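Local coordinates for cyanuric acid amidohydrolase (PDB 4NQ3), which hydrolyses cyanuric acid, opening its s-triazine ring to give carboxybiuret in the breakdown of herbicides such as atrazine, at residues Leu193-Ala198 against Ala223-Gly228; Met125-Met130 against Lys156-Thr161; Cys75-Gly80 against Glu329-Gly334. All coordinates share one frame; numbering follows the deposited sequence.

Contact 1: Leu193-Ala198 against Ala223-Gly228. With BR8 (barbituric acid), chain C.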
loop_
_atom_site.group_PDB
_atom_site.type_symbol
_atom_site.label_atom_id
_atom_site.label_comp_id
_atom_site.label_asym_id
_atom_site.label_seq_id
_atom_site.Cartn_x
_atom_site.Cartn_y
_atom_site.Cartn_z
ATOM N N LEU A 193 21.339 17.625 -12.351
ATOM C CA LEU A 193 22.404 17.918 -13.305
ATOM C C LEU A 193 22.501 19.417 -13.514
ATOM O O LEU A 193 23.586 19.963 -13.705
ATOM C CB LEU A 193 22.154 17.208 -14.628
ATOM C CG LEU A 193 22.450 15.732 -14.420
ATOM C CD1 LEU A 193 22.039 14.894 -15.620
ATOM C CD2 LEU A 193 23.911 15.571 -14.058
ATOM N N GLY A 194 21.352 20.085 -13.467
ATOM C CA GLY A 194 21.304 21.534 -13.556
ATOM C C GLY A 194 22.082 22.162 -12.414
ATOM O O GLY A 194 22.879 23.081 -12.642
ATOM N N ILE A 195 21.876 21.664 -11.192
ATOM C CA ILE A 195 22.665 22.121 -10.061
ATOM C C ILE A 195 24.146 21.827 -10.299
ATOM O O ILE A 195 25.020 22.678 -10.056
ATOM C CB ILE A 195 22.212 21.453 -8.748
ATOM C CG1 ILE A 195 20.827 21.960 -8.359
ATOM C CG2 ILE A 195 23.179 21.753 -7.615
ATOM C CD1 ILE A 195 20.168 21.135 -7.299
ATOM N N ALA A 196 24.425 20.628 -10.797
ATOM C CA ALA A 196 25.805 20.235 -11.029
ATOM C C ALA A 196 26.414 21.200 -12.046
ATOM O O ALA A 196 27.503 21.751 -11.841
ATOM C CB ALA A 196 25.884 18.777 -11.517
ATOM N N LEU A 197 25.672 21.434 -13.119
ATOM C CA LEU A 197 26.136 22.295 -14.182
ATOM C C LEU A 197 26.429 23.680 -13.630
ATOM O O LEU A 197 27.386 24.324 -14.026
ATOM C CB LEU A 197 25.104 22.365 -15.301
ATOM C CG LEU A 197 25.481 23.340 -16.411
ATOM C CD1 LEU A 197 26.842 22.989 -16.924
ATOM C CD2 LEU A 197 24.450 23.278 -17.514
ATOM N N ALA A 198 25.585 24.148 -12.723
ATOM C CA ALA A 198 25.721 25.497 -12.203
ATOM C C ALA A 198 26.892 25.625 -11.228
ATOM O O ALA A 198 27.448 26.717 -11.059
ATOM C CB ALA A 198 24.419 25.929 -11.530
ATOM N N ALA A 223 23.443 18.624 -4.725
ATOM C CA ALA A 223 22.068 18.640 -5.206
ATOM C C ALA A 223 21.122 17.909 -4.259
ATOM O O ALA A 223 21.420 16.811 -3.791
ATOM C CB ALA A 223 21.989 18.030 -6.617
ATOM N N SER A 224 19.984 18.532 -3.969
ATOM C CA SER A 224 18.905 17.830 -3.298
ATOM C C SER A 224 17.566 18.170 -3.960
ATOM O O SER A 224 17.056 19.263 -3.817
ATOM C CB SER A 224 18.880 18.171 -1.824
ATOM O OG SER A 224 17.723 17.624 -1.224
ATOM N N CYS A 225 17.004 17.231 -4.708
ATOM C CA CYS A 225 15.804 17.518 -5.484
ATOM C C CYS A 225 14.582 16.756 -5.019
ATOM O O CYS A 225 14.654 15.568 -4.707
ATOM C CB CYS A 225 16.082 17.219 -6.934
ATOM S SG CYS A 225 17.529 18.147 -7.424
ATOM N N SER A 226 13.461 17.458 -4.975
ATOM C CA SER A 226 12.203 16.923 -4.485
ATOM C C SER A 226 11.101 17.292 -5.480
ATOM O O SER A 226 10.905 18.475 -5.808
ATOM C CB SER A 226 11.904 17.474 -3.090
ATOM O OG SER A 226 10.656 17.031 -2.610
ATOM N N SER A 227 10.415 16.274 -5.989
ATOM C CA SER A 227 9.429 16.461 -7.043
ATOM C C SER A 227 8.028 16.539 -6.414
ATOM O O SER A 227 7.805 16.020 -5.333
ATOM C CB SER A 227 9.544 15.324 -8.063
ATOM O OG SER A 227 8.719 15.521 -9.199
ATOM N N GLY A 228 7.085 17.207 -7.065
ATOM C CA GLY A 228 5.759 17.315 -6.507
ATOM C C GLY A 228 4.706 17.632 -7.544
ATOM O O GLY A 228 4.978 18.253 -8.560
HETATM N N1 BR8 C . 8.916 14.208 -3.499
HETATM C C2 BR8 C . 8.444 14.153 -2.233
HETATM O O2 BR8 C . 7.339 14.612 -2.013
HETATM N N3 BR8 C . 9.189 13.587 -1.238
HETATM C C4 BR8 C . 10.472 13.035 -1.487
HETATM O O4 BR8 C . 11.109 12.528 -0.569
HETATM C C5 BR8 C . 11.137 13.071 -2.865
HETATM C C6 BR8 C . 10.172 13.719 -3.847
HETATM O O8 BR8 C . 10.495 13.820 -5.009
#
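I195 of the helix lies against A223 of the strand, their CA atoms 6.0 Å apart, with a methyl group as the strand's contribution at the point of meeting. The isoleucine touches from its root onward. Its CB already reaches A223 CB at 4.0 Å, and the CG2 branch flanks the same methyl. The other branch does the longer reaching: CG1 stands anti to the carbonyl carbon (chi1 -69°) and the chain then runs on extended, carrying CD1 along the strand's face, where it meets A223 CB at 3.7 Å and C225 SG at 4.0 Å. A branched side chain suits this place because it grips the small alanine with two arms while one of them goes on to the sulfur. With an alanine here both branches are gone, which would probably open a gap between helix and strand and leave C225 SG without its apolar partner on this helix segment. S224 points away from the helix and gives its hydroxyl to Q154. Farther along the strand come the nucleophile S226 and then S227, whose backbone N and O both hold barbituric acid: N donates to O8 at 2.6 Å, and O accepts from N1 at 2.8 Å. The axes of segments 193-198 and 223-227 run roughly antiparallel (152°) and come within 8.4 Å. Helix 180-199 lies in the beta-alpha-beta crossover between parallel neighbours 150-157 and 223-227, packing on the latter, an outermost strand of its sheet within this chain; I195 also touches V153 and V155 of strand 150-157 and V135 of helix 125-141.

Contact 2: Met125-Met130 against Lys156-Thr161. With SO4 (sulfate ion), chain H.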
loop_
_atom_site.group_PDB
_atom_site.type_symbol
_atom_site.label_atom_id
_atom_site.label_comp_id
_atom_site.label_asym_id
_atom_site.label_seq_id
_atom_site.Cartn_x
_atom_site.Cartn_y
_atom_site.Cartn_z
HETATM N N MSE A 125 17.259 18.429 -21.496
HETATM C CA MSE A 125 18.165 19.574 -21.297
HETATM C C MSE A 125 17.445 20.892 -21.011
HETATM O O MSE A 125 17.985 21.760 -20.316
HETATM C CB MSE A 125 19.070 19.757 -22.506
HETATM C CG MSE A 125 19.981 18.579 -22.745
HETATM SE SE MSE A 125 21.221 18.349 -21.298
HETATM C CE MSE A 125 22.095 20.109 -21.335
ATOM N N GLY A 126 16.236 21.045 -21.548
ATOM C CA GLY A 126 15.387 22.161 -21.163
ATOM C C GLY A 126 15.340 22.359 -19.649
ATOM O O GLY A 126 15.626 23.439 -19.129
ATOM N N GLN A 127 14.977 21.308 -18.928
ATOM C CA GLN A 127 14.911 21.407 -17.478
ATOM C C GLN A 127 16.269 21.692 -16.868
ATOM O O GLN A 127 16.393 22.531 -15.974
ATOM C CB GLN A 127 14.333 20.133 -16.876
ATOM C CG GLN A 127 14.197 20.206 -15.388
ATOM C CD GLN A 127 13.267 19.143 -14.870
ATOM O OE1 GLN A 127 13.071 18.107 -15.531
ATOM N NE2 GLN A 127 12.657 19.394 -13.699
ATOM N N VAL A 128 17.287 20.990 -17.356
ATOM C CA VAL A 128 18.635 21.157 -16.836
ATOM C C VAL A 128 19.088 22.599 -16.915
ATOM O O VAL A 128 19.600 23.150 -15.931
ATOM C CB VAL A 128 19.658 20.317 -17.586
ATOM C CG1 VAL A 128 21.031 20.632 -17.037
ATOM C CG2 VAL A 128 19.341 18.821 -17.464
ATOM N N ARG A 129 18.887 23.220 -18.079
ATOM C CA ARG A 129 19.350 24.588 -18.270
ATOM C C ARG A 129 18.534 25.543 -17.431
ATOM O O ARG A 129 19.063 26.521 -16.903
ATOM C CB ARG A 129 19.292 24.990 -19.736
ATOM C CG ARG A 129 20.272 24.231 -20.630
ATOM C CD ARG A 129 20.181 24.795 -22.025
ATOM N NE ARG A 129 20.391 23.789 -23.058
ATOM C CZ ARG A 129 21.566 23.240 -23.362
ATOM N NH1 ARG A 129 22.680 23.601 -22.716
ATOM N NH2 ARG A 129 21.623 22.324 -24.323
HETATM N N MSE A 130 17.245 25.249 -17.293
HETATM C CA MSE A 130 16.353 26.145 -16.561
HETATM C C MSE A 130 16.790 26.225 -15.102
HETATM O O MSE A 130 16.936 27.308 -14.544
HETATM C CB MSE A 130 14.893 25.678 -16.673
HETATM C CG MSE A 130 13.934 26.627 -16.021
HETATM SE SE MSE A 130 12.065 26.198 -16.305
HETATM C CE MSE A 130 12.063 26.235 -18.245
ATOM N N LYS A 156 12.766 22.241 -5.717
ATOM C CA LYS A 156 11.450 21.647 -5.818
ATOM C C LYS A 156 11.092 21.617 -7.290
ATOM O O LYS A 156 11.105 22.658 -7.941
ATOM C CB LYS A 156 10.428 22.453 -5.036
ATOM C CG LYS A 156 9.075 21.787 -4.960
ATOM C CD LYS A 156 9.126 20.662 -4.005
ATOM C CE LYS A 156 8.123 19.586 -4.338
ATOM N NZ LYS A 156 8.314 18.374 -3.477
ATOM N N CYS A 157 10.819 20.436 -7.837
ATOM C CA CYS A 157 10.562 20.346 -9.276
ATOM C C CYS A 157 9.245 19.646 -9.567
ATOM O O CYS A 157 8.723 18.929 -8.723
ATOM C CB CYS A 157 11.689 19.596 -9.977
ATOM S SG CYS A 157 11.965 17.962 -9.221
ATOM N N PRO A 158 8.735 19.803 -10.792
ATOM C CA PRO A 158 7.418 19.277 -11.147
ATOM C C PRO A 158 7.464 17.802 -11.477
ATOM O O PRO A 158 8.513 17.190 -11.261
ATOM C CB PRO A 158 7.033 20.114 -12.375
ATOM C CG PRO A 158 8.308 20.482 -12.981
ATOM C CD PRO A 158 9.272 20.682 -11.845
ATOM N N LEU A 159 6.339 17.240 -11.925
ATOM C CA LEU A 159 6.281 15.851 -12.378
ATOM C C LEU A 159 5.187 15.729 -13.420
ATOM O O LEU A 159 4.492 16.700 -13.702
ATOM C CB LEU A 159 6.024 14.898 -11.208
ATOM C CG LEU A 159 4.754 15.137 -10.368
ATOM C CD1 LEU A 159 3.497 14.690 -11.106
ATOM C CD2 LEU A 159 4.854 14.452 -9.037
ATOM N N LEU A 160 5.007 14.533 -13.963
ATOM C CA LEU A 160 3.952 14.299 -14.945
ATOM C C LEU A 160 2.840 13.378 -14.420
ATOM O O LEU A 160 3.091 12.371 -13.744
ATOM C CB LEU A 160 4.539 13.696 -16.222
ATOM C CG LEU A 160 5.590 14.539 -16.937
ATOM C CD1 LEU A 160 6.048 13.841 -18.195
ATOM C CD2 LEU A 160 5.015 15.903 -17.277
ATOM N N THR A 161 1.604 13.745 -14.723
ATOM C CA THR A 161 0.473 12.863 -14.501
ATOM C C THR A 161 -0.036 12.387 -15.853
ATOM O O THR A 161 0.342 12.936 -16.891
ATOM C CB THR A 161 -0.662 13.556 -13.768
ATOM O OG1 THR A 161 -1.162 14.605 -14.607
ATOM C CG2 THR A 161 -0.177 14.125 -12.425
HETATM S S SO4 H . -3.339 17.218 -13.026
HETATM O O1 SO4 H . -3.905 18.215 -12.109
HETATM O O2 SO4 H . -4.127 15.974 -13.071
HETATM O O3 SO4 H . -2.002 16.948 -12.516
HETATM O O4 SO4 H . -3.235 17.762 -14.388
#
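The amide nitrogen NE2 of Q127 is gripped by two hydrogen bonds, to S187 OG and to H234 NE2, and the oxygen of the same amide, OE1, accepts from G123 N, just ahead of the helix. NE2 also lies 3.9 Å from C157 CB. With donors and acceptor each matched, the amide is fixed in rotation, and a glutamine is well chosen for a buried spot that needs both. The side chain reaches so far in because CG stands anti to the backbone N (chi1 -178°) and the chain stays extended beyond it. P158 comes from the opposite direction, its CD 4.1 Å from Q127 NE2; this carbon and C157 CB pack against a nitrogen whose polar needs are met by its two hydrogen bonds. Q127 is linked to the substrate-binding S227 through S187 and P158 O, an oxygen that both serine hydroxyls engage. One residue before C157, the same strand end carries the catalytic K156, its NZ bonded to S226 OG, so the helix packs beside the backbone that bears the lysine of the Ser-Lys dyad. At the far end, T161 is the N-cap of the helix that follows, its side chain capping a backbone N there, while OG1 also donates to O3 of a sulfate at 3.3 Å. That ion probably came from the crystallisation liquor. In the fold, the contact joins the first turn of helix 125-141 to the end of strand 150-157 and the loop leaving it. Helix 180-199 lies alongside both, its S191 touching Q127 and C157.

Contact 3: Cys75-Gly80 against Glu329-Gly334. With BR8 (barbituric acid), chain C.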
loop_
_atom_site.group_PDB
_atom_site.type_symbol
_atom_site.label_atom_id
_atom_site.label_comp_id
_atom_site.label_asym_id
_atom_site.label_seq_id
_atom_site.Cartn_x
_atom_site.Cartn_y
_atom_site.Cartn_z
ATOM N N CYS A 75 10.079 30.779 -1.147
ATOM C CA CYS A 75 10.198 29.439 -1.701
ATOM C C CYS A 75 9.578 28.431 -0.777
ATOM O O CYS A 75 9.987 28.311 0.388
ATOM C CB CYS A 75 11.652 29.080 -1.948
ATOM S SG CYS A 75 12.278 29.888 -3.458
ATOM N N LEU A 76 8.581 27.715 -1.292
ATOM C CA LEU A 76 7.912 26.679 -0.522
ATOM C C LEU A 76 8.296 25.304 -1.085
ATOM O O LEU A 76 7.838 24.906 -2.159
ATOM C CB LEU A 76 6.402 26.897 -0.546
ATOM C CG LEU A 76 5.886 28.179 0.130
ATOM C CD1 LEU A 76 4.358 28.275 0.109
ATOM C CD2 LEU A 76 6.378 28.302 1.584
ATOM N N VAL A 77 9.173 24.610 -0.368
ATOM C CA VAL A 77 9.553 23.236 -0.685
ATOM C C VAL A 77 8.880 22.253 0.268
ATOM O O VAL A 77 9.330 22.071 1.401
ATOM C CB VAL A 77 11.087 23.010 -0.604
ATOM C CG1 VAL A 77 11.426 21.623 -1.058
ATOM C CG2 VAL A 77 11.838 24.056 -1.380
HETATM N N MSE A 78 7.799 21.625 -0.169
HETATM C CA MSE A 78 7.158 20.637 0.683
HETATM C C MSE A 78 7.508 19.254 0.190
HETATM O O MSE A 78 7.063 18.840 -0.875
HETATM C CB MSE A 78 5.646 20.814 0.709
HETATM C CG MSE A 78 5.172 22.155 1.291
HETATM SE SE MSE A 78 5.586 22.352 3.192
HETATM C CE MSE A 78 6.913 23.781 3.023
ATOM N N SER A 79 8.333 18.547 0.949
ATOM C CA SER A 79 8.703 17.183 0.603
ATOM C C SER A 79 7.896 16.207 1.415
ATOM O O SER A 79 7.979 16.218 2.645
ATOM C CB SER A 79 10.179 16.930 0.842
ATOM O OG SER A 79 10.509 15.639 0.384
ATOM N N GLY A 80 7.082 15.406 0.725
ATOM C CA GLY A 80 6.214 14.432 1.364
ATOM C C GLY A 80 6.967 13.173 1.735
ATOM O O GLY A 80 8.120 12.968 1.332
ATOM N N GLU A 329 13.185 14.544 14.169
ATOM C CA GLU A 329 12.721 15.706 13.416
ATOM C C GLU A 329 13.776 16.062 12.364
ATOM O O GLU A 329 14.389 17.115 12.428
ATOM C CB GLU A 329 12.452 16.899 14.344
ATOM C CG GLU A 329 11.168 17.685 14.079
ATOM C CD GLU A 329 10.832 18.634 15.231
ATOM O OE1 GLU A 329 11.702 19.462 15.576
ATOM O OE2 GLU A 329 9.723 18.541 15.819
ATOM N N ILE A 330 14.018 15.150 11.428
ATOM C CA ILE A 330 15.003 15.362 10.362
ATOM C C ILE A 330 14.377 15.367 8.960
ATOM O O ILE A 330 13.372 14.702 8.710
ATOM C CB ILE A 330 16.114 14.293 10.427
ATOM C CG1 ILE A 330 15.522 12.912 10.280
ATOM C CG2 ILE A 330 16.777 14.277 11.784
ATOM C CD1 ILE A 330 16.478 11.881 10.771
ATOM N N TYR A 331 14.998 16.097 8.040
ATOM C CA TYR A 331 14.487 16.231 6.677
ATOM C C TYR A 331 15.178 15.202 5.788
ATOM O O TYR A 331 16.339 15.344 5.450
ATOM C CB TYR A 331 14.694 17.674 6.160
ATOM C CG TYR A 331 14.293 17.891 4.706
ATOM C CD1 TYR A 331 15.107 17.451 3.675
ATOM C CD2 TYR A 331 13.112 18.541 4.361
ATOM C CE1 TYR A 331 14.767 17.630 2.354
ATOM C CE2 TYR A 331 12.761 18.729 3.023
ATOM C CZ TYR A 331 13.602 18.262 2.024
ATOM O OH TYR A 331 13.311 18.410 0.677
ATOM N N VAL A 332 14.473 14.129 5.464
ATOM C CA VAL A 332 14.985 13.091 4.572
ATOM C C VAL A 332 14.106 12.955 3.347
ATOM O O VAL A 332 12.908 12.783 3.454
ATOM C CB VAL A 332 15.041 11.734 5.259
ATOM C CG1 VAL A 332 15.583 10.686 4.304
ATOM C CG2 VAL A 332 15.881 11.828 6.510
ATOM N N SER A 333 14.728 12.962 2.187
ATOM C CA SER A 333 14.035 13.048 0.912
ATOM C C SER A 333 14.484 11.886 0.009
ATOM O O SER A 333 15.669 11.574 -0.043
ATOM C CB SER A 333 14.336 14.398 0.270
ATOM O OG SER A 333 13.905 14.419 -1.066
ATOM N N GLY A 334 13.552 11.230 -0.675
ATOM C CA GLY A 334 13.875 10.008 -1.408
ATOM C C GLY A 334 14.197 10.240 -2.870
ATOM O O GLY A 334 13.748 11.211 -3.451
HETATM N N1 BR8 C . 8.916 14.208 -3.499
HETATM C C2 BR8 C . 8.444 14.153 -2.233
HETATM O O2 BR8 C . 7.339 14.612 -2.013
HETATM N N3 BR8 C . 9.189 13.587 -1.238
HETATM C C4 BR8 C . 10.472 13.035 -1.487
HETATM O O4 BR8 C . 11.109 12.528 -0.569
HETATM C C5 BR8 C . 11.137 13.071 -2.865
HETATM C C6 BR8 C . 10.172 13.719 -3.847
HETATM O O8 BR8 C . 10.495 13.820 -5.009
#
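The phenol of Y331 is set against S79, its hydroxyl oxygen OH 3.5 Å from S79 CB. The ring meets that carbon obliquely through CE2 and CZ, while V77 and Y331 cross at about a right angle, V77 CG1 lying near OH. A valine and a serine methylene make a compact surface for the aromatic end. S79 OG, anti to the backbone N (chi1 -175°), is turned to barbituric acid, 2.9 Å from N3, and is hydrogen-bonded to K40. Across from it stands S333 OG, 3.9 Å from S79 OG and bonded to K285. The two strands, each at an outer position of its sheet within the chain, cross at 70° where two of the three repeating units, assigned as A and C, converge on a pocket of threefold symmetry. Each presents a serine followed by a glycine whose backbone N is used directly for the ligand. G80 uses both backbone groups, N donating to O2 of barbituric acid and O accepting from N3 at 2.9 Å. G334 N donates to O4 at 2.8 Å, with an angle of 167°. V332 points away from strand 75-80, onto A318 of helix 309-325.

How the contacts relate
The three contacts converge on the barbituric acid pocket. Contacts 1 and 2 share a sheet, in which S226 O lies 2.8 Å from C157 N, and the same pair of strands sets K156 NZ 2.8 Å from S226 OG, the nucleophile and its lysine. Contact 3, about 14 Å from contact 1 and 18 Å from contact 2 between centres, closes a chain loop that encloses both. It reaches the dyad from what is assigned as another repeating unit: M78 O takes K156 NZ at 2.9 Å, and S79 OG lies 3.3 Å from S226 OG, a weak hydrogen bond. Contacts 1 and 3 hold the ligand directly; contact 2 supplies K156 at the end of strand 150-157.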